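Local coordinates for protein NalD (Pseudomonas aeruginosa PAO1, PDB 5DAJ) that represses transcription of the MexAB-OprM multidrug efflux pump as a TetR-family regulator, probably by binding operator DNA, and binds novobiocin, which induces pump expression, at residues L17-V28 with K104-R115. Residues are numbered along the deposited sequence; the frame is centred on the assembly and turned at random.
Sequences LAAEELFLEKGV and KKRRILTILMQR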
ATOM      1  N   LEU A  17     -17.531 -14.754  -8.484  1.00 40.87           N
ATOM      2  CA  LEU A  17     -17.321 -15.440  -7.205  1.00 49.57           C
ATOM      3  C   LEU A  17     -16.199 -16.478  -7.290  1.00 48.11           C
ATOM      4  O   LEU A  17     -15.351 -16.556  -6.393  1.00 58.42           O
ATOM      5  CB  LEU A  17     -18.607 -16.119  -6.727  1.00 56.16           C
ATOM      6  CG  LEU A  17     -19.615 -15.218  -5.996  1.00 64.79           C
ATOM      7  CD1 LEU A  17     -20.902 -15.985  -5.753  1.00 71.53           C
ATOM      8  CD2 LEU A  17     -19.051 -14.693  -4.676  1.00 71.54           C
ATOM      9  N   ALA A  18     -16.212 -17.259  -8.363  1.00 41.14           N
ATOM     10  CA  ALA A  18     -15.162 -18.246  -8.654  1.00 43.79           C
ATOM     11  C   ALA A  18     -13.783 -17.603  -8.760  1.00 44.11           C
ATOM     12  O   ALA A  18     -12.836 -18.029  -8.097  1.00 48.83           O
ATOM     13  CB  ALA A  18     -15.473 -18.993  -9.941  1.00 45.14           C
ATOM     14  N   ALA A  19     -13.704 -16.542  -9.554  1.00 39.80           N
ATOM     15  CA  ALA A  19     -12.470 -15.768  -9.706  1.00 41.14           C
ATOM     16  C   ALA A  19     -11.980 -15.165  -8.381  1.00 42.90           C
ATOM     17  O   ALA A  19     -10.773 -15.145  -8.102  1.00 43.45           O
ATOM     18  CB  ALA A  19     -12.667 -14.663 -10.733  1.00 45.22           C
ATOM     19  N   GLU A  20     -12.922 -14.635  -7.596  1.00 41.66           N
ATOM     20  CA  GLU A  20     -12.623 -14.051  -6.276  1.00 45.12           C
ATOM     21  C   GLU A  20     -11.922 -15.084  -5.398  1.00 48.88           C
ATOM     22  O   GLU A  20     -10.857 -14.817  -4.851  1.00 53.93           O
ATOM     23  CB  GLU A  20     -13.903 -13.544  -5.607  1.00 45.12           C
ATOM     24  CG  GLU A  20     -13.724 -12.892  -4.241  1.00 49.62           C
ATOM     25  CD  GLU A  20     -15.048 -12.539  -3.578  1.00 53.31           C
ATOM     26  OE1 GLU A  20     -15.994 -12.129  -4.278  1.00 50.49           O
ATOM     27  OE2 GLU A  20     -15.141 -12.667  -2.337  1.00 63.30           O
ATOM     28  N   GLU A  21     -12.502 -16.273  -5.311  1.00 47.69           N
ATOM     29  CA  GLU A  21     -11.921 -17.380  -4.527  1.00 43.94           C
ATOM     30  C   GLU A  21     -10.546 -17.819  -5.067  1.00 55.33           C
ATOM     31  O   GLU A  21      -9.593 -17.993  -4.293  1.00 57.55           O
ATOM     32  CB  GLU A  21     -12.915 -18.559  -4.506  1.00 60.04           C
ATOM     33  CG  GLU A  21     -12.593 -19.813  -3.780  1.00 71.22           C
ATOM     34  CD  GLU A  21     -13.210 -21.047  -4.430  1.00 83.03           C
ATOM     35  OE1 GLU A  21     -12.559 -21.789  -5.225  1.00105.33           O
ATOM     36  OE2 GLU A  21     -14.394 -21.252  -4.157  1.00 92.79           O
ATOM     37  N   LEU A  22     -10.442 -17.964  -6.387  1.00 51.09           N
ATOM     38  CA  LEU A  22      -9.182 -18.400  -7.026  1.00 53.24           C
ATOM     39  C   LEU A  22      -8.058 -17.373  -6.897  1.00 52.98           C
ATOM     40  O   LEU A  22      -6.947 -17.725  -6.488  1.00 56.75           O
ATOM     41  CB  LEU A  22      -9.374 -18.761  -8.501  1.00 52.98           C
ATOM     42  CG  LEU A  22      -9.662 -20.241  -8.757  1.00 56.65           C
ATOM     43  CD1 LEU A  22     -11.143 -20.536  -8.614  1.00 59.80           C
ATOM     44  CD2 LEU A  22      -9.180 -20.645 -10.136  1.00 63.55           C
ATOM     45  N   PHE A  23      -8.349 -16.123  -7.255  1.00 47.74           N
ATOM     46  CA  PHE A  23      -7.388 -15.019  -7.101  1.00 47.88           C
ATOM     47  C   PHE A  23      -6.868 -14.959  -5.674  1.00 54.35           C
ATOM     48  O   PHE A  23      -5.661 -14.831  -5.449  1.00 55.38           O
ATOM     49  CB  PHE A  23      -8.015 -13.655  -7.428  1.00 45.30           C
ATOM     50  CG  PHE A  23      -8.307 -13.419  -8.885  1.00 43.31           C
ATOM     51  CD1 PHE A  23      -7.725 -14.181  -9.903  1.00 43.77           C
ATOM     52  CD2 PHE A  23      -9.148 -12.378  -9.245  1.00 43.70           C
ATOM     53  CE1 PHE A  23      -8.004 -13.922 -11.229  1.00 43.17           C
ATOM     54  CE2 PHE A  23      -9.435 -12.115 -10.579  1.00 42.27           C
ATOM     55  CZ  PHE A  23      -8.859 -12.885 -11.571  1.00 41.13           C
ATOM     56  N   LEU A  24      -7.792 -15.083  -4.730  1.00 52.55           N
ATOM     57  CA  LEU A  24      -7.479 -15.009  -3.308  1.00 55.72           C
ATOM     58  C   LEU A  24      -6.537 -16.131  -2.850  1.00 56.80           C
ATOM     59  O   LEU A  24      -5.629 -15.909  -2.053  1.00 63.58           O
ATOM     60  CB  LEU A  24      -8.776 -15.021  -2.493  1.00 53.53           C
ATOM     61  CG  LEU A  24      -8.705 -14.666  -1.016  1.00 57.42           C
ATOM     62  CD1 LEU A  24      -8.138 -13.271  -0.803  1.00 58.96           C
ATOM     63  CD2 LEU A  24     -10.101 -14.759  -0.418  1.00 48.50           C
ATOM     64  N   GLU A  25      -6.738 -17.326  -3.386  1.00 59.47           N
ATOM     65  CA  GLU A  25      -5.942 -18.495  -3.002  1.00 56.22           C
ATOM     66  C   GLU A  25      -4.637 -18.646  -3.804  1.00 60.97           C
ATOM     67  O   GLU A  25      -3.589 -18.970  -3.245  1.00 64.98           O
ATOM     68  CB  GLU A  25      -6.805 -19.755  -3.125  1.00 43.18           C
ATOM     69  CG  GLU A  25      -6.197 -20.967  -2.450  1.00 59.59           C
ATOM     70  N   LYS A  26      -4.718 -18.434  -5.111  1.00 64.10           N
ATOM     71  CA  LYS A  26      -3.594 -18.692  -6.032  1.00 68.50           C
ATOM     72  C   LYS A  26      -2.810 -17.449  -6.448  1.00 64.85           C
ATOM     73  O   LYS A  26      -1.654 -17.552  -6.867  1.00 67.00           O
ATOM     74  CB  LYS A  26      -4.111 -19.379  -7.303  1.00 73.28           C
ATOM     75  CG  LYS A  26      -4.547 -20.824  -7.107  1.00 78.74           C
ATOM     76  CD  LYS A  26      -5.591 -21.262  -8.138  1.00 85.35           C
ATOM     77  CE  LYS A  26      -5.150 -21.059  -9.586  1.00 86.37           C
ATOM     78  NZ  LYS A  26      -4.002 -21.925  -9.974  1.00 87.11           N
ATOM     79  N   GLY A  27      -3.454 -16.291  -6.367  1.00 55.57           N
ATOM     80  CA  GLY A  27      -2.927 -15.068  -6.971  1.00 56.96           C
ATOM     81  C   GLY A  27      -3.489 -14.891  -8.366  1.00 56.49           C
ATOM     82  O   GLY A  27      -3.921 -15.854  -8.990  1.00 66.99           O
ATOM     83  N   VAL A  28      -3.462 -13.661  -8.866  1.00 56.78           N
ATOM     84  CA  VAL A  28      -4.050 -13.326 -10.171  1.00 55.47           C
ATOM     85  C   VAL A  28      -3.232 -13.873 -11.349  1.00 57.81           C
ATOM     86  O   VAL A  28      -3.803 -14.399 -12.301  1.00 54.66           O
ATOM     87  CB  VAL A  28      -4.257 -11.798 -10.329  1.00 52.54           C
ATOM     88  CG1 VAL A  28      -4.672 -11.418 -11.749  1.00 36.60           C
ATOM     89  CG2 VAL A  28      -5.318 -11.316  -9.351  1.00 53.00           C
ATOM     90  N   LYS A 104     -16.870  -9.433   1.837  1.00 54.69           N
ATOM     91  CA  LYS A 104     -16.651  -9.356   0.384  1.00 58.63           C
ATOM     92  C   LYS A 104     -15.607  -8.281   0.054  1.00 61.58           C
ATOM     93  O   LYS A 104     -14.674  -8.535  -0.722  1.00 61.07           O
ATOM     94  CB  LYS A 104     -17.927  -9.055  -0.411  1.00 63.54           C
ATOM     95  CG  LYS A 104     -17.798  -9.439  -1.882  1.00 68.74           C
ATOM     96  CD  LYS A 104     -19.024  -9.075  -2.715  1.00 70.45           C
ATOM     97  CE  LYS A 104     -18.987  -9.691  -4.124  1.00 74.50           C
ATOM     98  NZ  LYS A 104     -19.027 -11.180  -4.176  1.00 79.10           N
ATOM     99  N   LYS A 105     -15.782  -7.097   0.655  1.00 55.39           N
ATOM    100  CA  LYS A 105     -14.838  -5.975   0.515  1.00 54.75           C
ATOM    101  C   LYS A 105     -13.435  -6.385   0.944  1.00 51.11           C
ATOM    102  O   LYS A 105     -12.460  -6.141   0.238  1.00 56.66           O
ATOM    103  CB  LYS A 105     -15.283  -4.760   1.349  1.00 64.82           C
ATOM    104  CG  LYS A 105     -14.648  -3.414   0.967  1.00 72.01           C
ATOM    105  CD  LYS A 105     -14.911  -2.350   2.047  1.00 74.72           C
ATOM    106  CE  LYS A 105     -15.219  -0.964   1.499  1.00 73.30           C
ATOM    107  NZ  LYS A 105     -13.990  -0.155   1.268  1.00 73.46           N
ATOM    108  N   ARG A 106     -13.356  -7.004   2.115  1.00 49.89           N
ATOM    109  CA  ARG A 106     -12.084  -7.458   2.675  1.00 43.31           C
ATOM    110  C   ARG A 106     -11.399  -8.414   1.697  1.00 51.16           C
ATOM    111  O   ARG A 106     -10.241  -8.202   1.352  1.00 53.48           O
ATOM    112  CB  ARG A 106     -12.284  -8.133   4.034  1.00 49.08           C
ATOM    113  CG  ARG A 106     -10.993  -8.491   4.764  1.00 50.95           C
ATOM    114  CD  ARG A 106     -11.250  -9.453   5.907  1.00 60.91           C
ATOM    115  NE  ARG A 106     -12.476  -9.122   6.650  1.00 68.93           N
ATOM    116  CZ  ARG A 106     -13.485  -9.957   6.922  1.00 71.43           C
ATOM    117  NH1 ARG A 106     -13.459 -11.243   6.565  1.00 75.37           N
ATOM    118  NH2 ARG A 106     -14.538  -9.497   7.592  1.00 79.20           N
ATOM    119  N   ARG A 107     -12.134  -9.424   1.239  1.00 43.21           N
ATOM    120  CA  ARG A 107     -11.596 -10.435   0.313  1.00 45.17           C
ATOM    121  C   ARG A 107     -11.045  -9.815  -0.985  1.00 43.08           C
ATOM    122  O   ARG A 107      -9.904 -10.076  -1.372  1.00 42.02           O
ATOM    123  CB  ARG A 107     -12.648 -11.502  -0.018  1.00 47.29           C
ATOM    124  CG  ARG A 107     -12.995 -12.416   1.156  1.00 50.82           C
ATOM    125  CD  ARG A 107     -14.218 -13.299   0.891  1.00 49.06           C
ATOM    126  NE  ARG A 107     -14.094 -14.097  -0.332  1.00 49.16           N
ATOM    127  CZ  ARG A 107     -13.520 -15.299  -0.435  1.00 50.81           C
ATOM    128  NH1 ARG A 107     -12.997 -15.920   0.617  1.00 45.59           N
ATOM    129  NH2 ARG A 107     -13.466 -15.901  -1.618  1.00 59.11           N
ATOM    130  N   ILE A 108     -11.854  -8.974  -1.617  1.00 40.79           N
ATOM    131  CA  ILE A 108     -11.490  -8.348  -2.888  1.00 44.60           C
ATOM    132  C   ILE A 108     -10.316  -7.368  -2.741  1.00 46.99           C
ATOM    133  O   ILE A 108      -9.434  -7.324  -3.601  1.00 50.82           O
ATOM    134  CB  ILE A 108     -12.706  -7.655  -3.546  1.00 45.39           C
ATOM    135  CG1 ILE A 108     -13.677  -8.723  -4.068  1.00 46.21           C
ATOM    136  CG2 ILE A 108     -12.272  -6.755  -4.699  1.00 42.75           C
ATOM    137  CD1 ILE A 108     -15.042  -8.203  -4.460  1.00 47.26           C
ATOM    138  N   LEU A 109     -10.310  -6.579  -1.673  1.00 47.90           N
ATOM    139  CA  LEU A 109      -9.204  -5.640  -1.430  1.00 47.56           C
ATOM    140  C   LEU A 109      -7.908  -6.351  -1.066  1.00 47.82           C
ATOM    141  O   LEU A 109      -6.831  -5.871  -1.428  1.00 49.46           O
ATOM    142  CB  LEU A 109      -9.545  -4.600  -0.365  1.00 46.99           C
ATOM    143  CG  LEU A 109     -10.570  -3.554  -0.786  1.00 49.23           C
ATOM    144  CD1 LEU A 109     -10.811  -2.627   0.383  1.00 56.91           C
ATOM    145  CD2 LEU A 109     -10.139  -2.737  -1.988  1.00 50.85           C
ATOM    146  N   THR A 110      -8.006  -7.493  -0.386  1.00 43.76           N
ATOM    147  CA  THR A 110      -6.817  -8.325  -0.116  1.00 45.64           C
ATOM    148  C   THR A 110      -6.258  -8.819  -1.448  1.00 46.46           C
ATOM    149  O   THR A 110      -5.042  -8.875  -1.627  1.00 45.63           O
ATOM    150  CB  THR A 110      -7.140  -9.578   0.805  1.00 46.06           C
ATOM    151  OG1 THR A 110      -7.761  -9.188   2.030  1.00 52.67           O
ATOM    152  CG2 THR A 110      -5.946 -10.430   1.205  1.00 45.70           C
ATOM    153  N   ILE A 111      -7.134  -9.142  -2.395  1.00 48.02           N
ATOM    154  CA  ILE A 111      -6.665  -9.511  -3.740  1.00 50.53           C
ATOM    155  C   ILE A 111      -5.911  -8.343  -4.386  1.00 49.74           C
ATOM    156  O   ILE A 111      -4.784  -8.505  -4.867  1.00 52.23           O
ATOM    157  CB  ILE A 111      -7.811  -9.937  -4.678  1.00 47.49           C
ATOM    158  CG1 ILE A 111      -8.402 -11.267  -4.231  1.00 47.86           C
ATOM    159  CG2 ILE A 111      -7.302 -10.064  -6.102  1.00 47.30           C
ATOM    160  CD1 ILE A 111      -9.750 -11.563  -4.844  1.00 46.87           C
ATOM    161  N   LEU A 112      -6.556  -7.181  -4.382  1.00 47.72           N
ATOM    162  CA  LEU A 112      -6.012  -5.963  -4.992  1.00 46.02           C
ATOM    163  C   LEU A 112      -4.618  -5.586  -4.488  1.00 50.66           C
ATOM    164  O   LEU A 112      -3.723  -5.263  -5.268  1.00 56.71           O
ATOM    165  CB  LEU A 112      -6.949  -4.780  -4.756  1.00 42.49           C
ATOM    166  CG  LEU A 112      -6.407  -3.413  -5.172  1.00 45.93           C
ATOM    167  CD1 LEU A 112      -6.095  -3.407  -6.654  1.00 48.52           C
ATOM    168  CD2 LEU A 112      -7.390  -2.302  -4.829  1.00 48.05           C
HETATM  169  N   MSE A 113      -4.438  -5.643  -3.184  1.00 50.50           N
HETATM  170  CA  MSE A 113      -3.209  -5.140  -2.567  1.00 50.95           C
HETATM  171  C   MSE A 113      -2.201  -6.186  -2.217  1.00 49.34           C
HETATM  172  O   MSE A 113      -1.057  -5.868  -1.908  1.00 44.60           O
HETATM  173  CB  MSE A 113      -3.605  -4.415  -1.304  1.00 56.89           C
HETATM  174  CG  MSE A 113      -4.588  -3.316  -1.684  1.00 69.70           C
HETATM  175 SE   MSE A 113      -4.839  -2.122  -0.169  1.00 85.08          SE
HETATM  176  CE  MSE A 113      -6.050  -0.850  -1.074  1.00 58.04           C
ATOM    177  N   GLN A 114      -2.592  -7.442  -2.336  1.00 52.29           N
ATOM    178  CA  GLN A 114      -1.780  -8.558  -1.856  1.00 63.81           C
ATOM    179  C   GLN A 114      -1.598  -9.743  -2.803  1.00 61.81           C
ATOM    180  O   GLN A 114      -0.568 -10.439  -2.738  1.00 56.62           O
ATOM    181  CB  GLN A 114      -2.406  -9.073  -0.581  1.00 65.67           C
ATOM    182  CG  GLN A 114      -1.420  -9.614   0.417  1.00 69.71           C
ATOM    183  CD  GLN A 114      -1.128  -8.603   1.475  1.00 67.93           C
ATOM    184  OE1 GLN A 114      -2.053  -8.026   2.073  1.00 81.47           O
ATOM    185  NE2 GLN A 114       0.162  -8.351   1.704  1.00 39.01           N
ATOM    186  N   ARG A 115      -2.574  -9.969  -3.673  1.00 51.34           N
ATOM    187  CA  ARG A 115      -2.573 -11.145  -4.523  1.00 57.13           C
ATOM    188  C   ARG A 115      -2.538 -10.816  -6.016  1.00 57.35           C
ATOM    189  O   ARG A 115      -2.955 -11.642  -6.822  1.00 61.40           O
ATOM    190  CB  ARG A 115      -3.805 -11.999  -4.232  1.00 60.50           C
ATOM    191  CG  ARG A 115      -3.977 -12.426  -2.788  1.00 65.42           C
ATOM    192  CD  ARG A 115      -3.015 -13.533  -2.391  1.00 70.38           C
ATOM    193  NE  ARG A 115      -2.545 -13.347  -1.023  1.00 73.04           N
ATOM    194  CZ  ARG A 115      -3.247 -13.609   0.079  1.00 76.77           C
ATOM    195  NH1 ARG A 115      -4.485 -14.087   0.017  1.00 70.22           N
ATOM    196  NH2 ARG A 115      -2.697 -13.383   1.268  1.00 96.98           N
TER
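With CG trans to its backbone N (chi1 -179°) and the chain extended beyond, Glu20 reaches across to helix 103-114, where a bend at chi3 (55°) swings the guanidinium of Arg107 round to meet it. The side chain of Glu20 enters as a knob among Lys104, Arg107, Ile108 and Ile111, and its buried carboxylate is held at both oxygens. In a salt-bridge network, Arg107 NE donates a nearly straight bond of 2.7 Å to Glu20 OE2 on the anti side, and Lys104 NZ donates to the syn lone pair of Glu20 OE1 at 3.2 Å. Two cations on one carboxylate would probably favour its ionised form. Leu24 CD2 lies over one face of the Arg107 guanidinium, and the CA of Glu21 meets the edge of that group.

The contact joins the two domains of a TetR-type repressor: helix 6-26 is the first helix of the DNA-binding domain, ahead of the predicted helix-turn-helix, and helix 103-114 belongs to the C-terminal regulatory domain. The segment axes come within 9.3 Å at 48°. Between them Ile111 is the apolar centre, its CD1 against Phe23 CB at 3.8 Å, its CG1 beside Leu24, and its CG2 facing Val28 CG2; Phe58 of helix 54-63 also touches this side chain.

Beyond Ile111 the contact turns to backbone carbonyls. Arg115 NH1 donates to Leu24 O at 3.0 Å in the carbonyl plane, although the oxygen lies off the guanidinium plane and the bond is bent. In return, Arg115 O accepts Val28 N at 2.9 Å and a CA-H contact from Gly27, the first residue past the helix, with positive phi. Phe118 of the second subunit packs on Arg115.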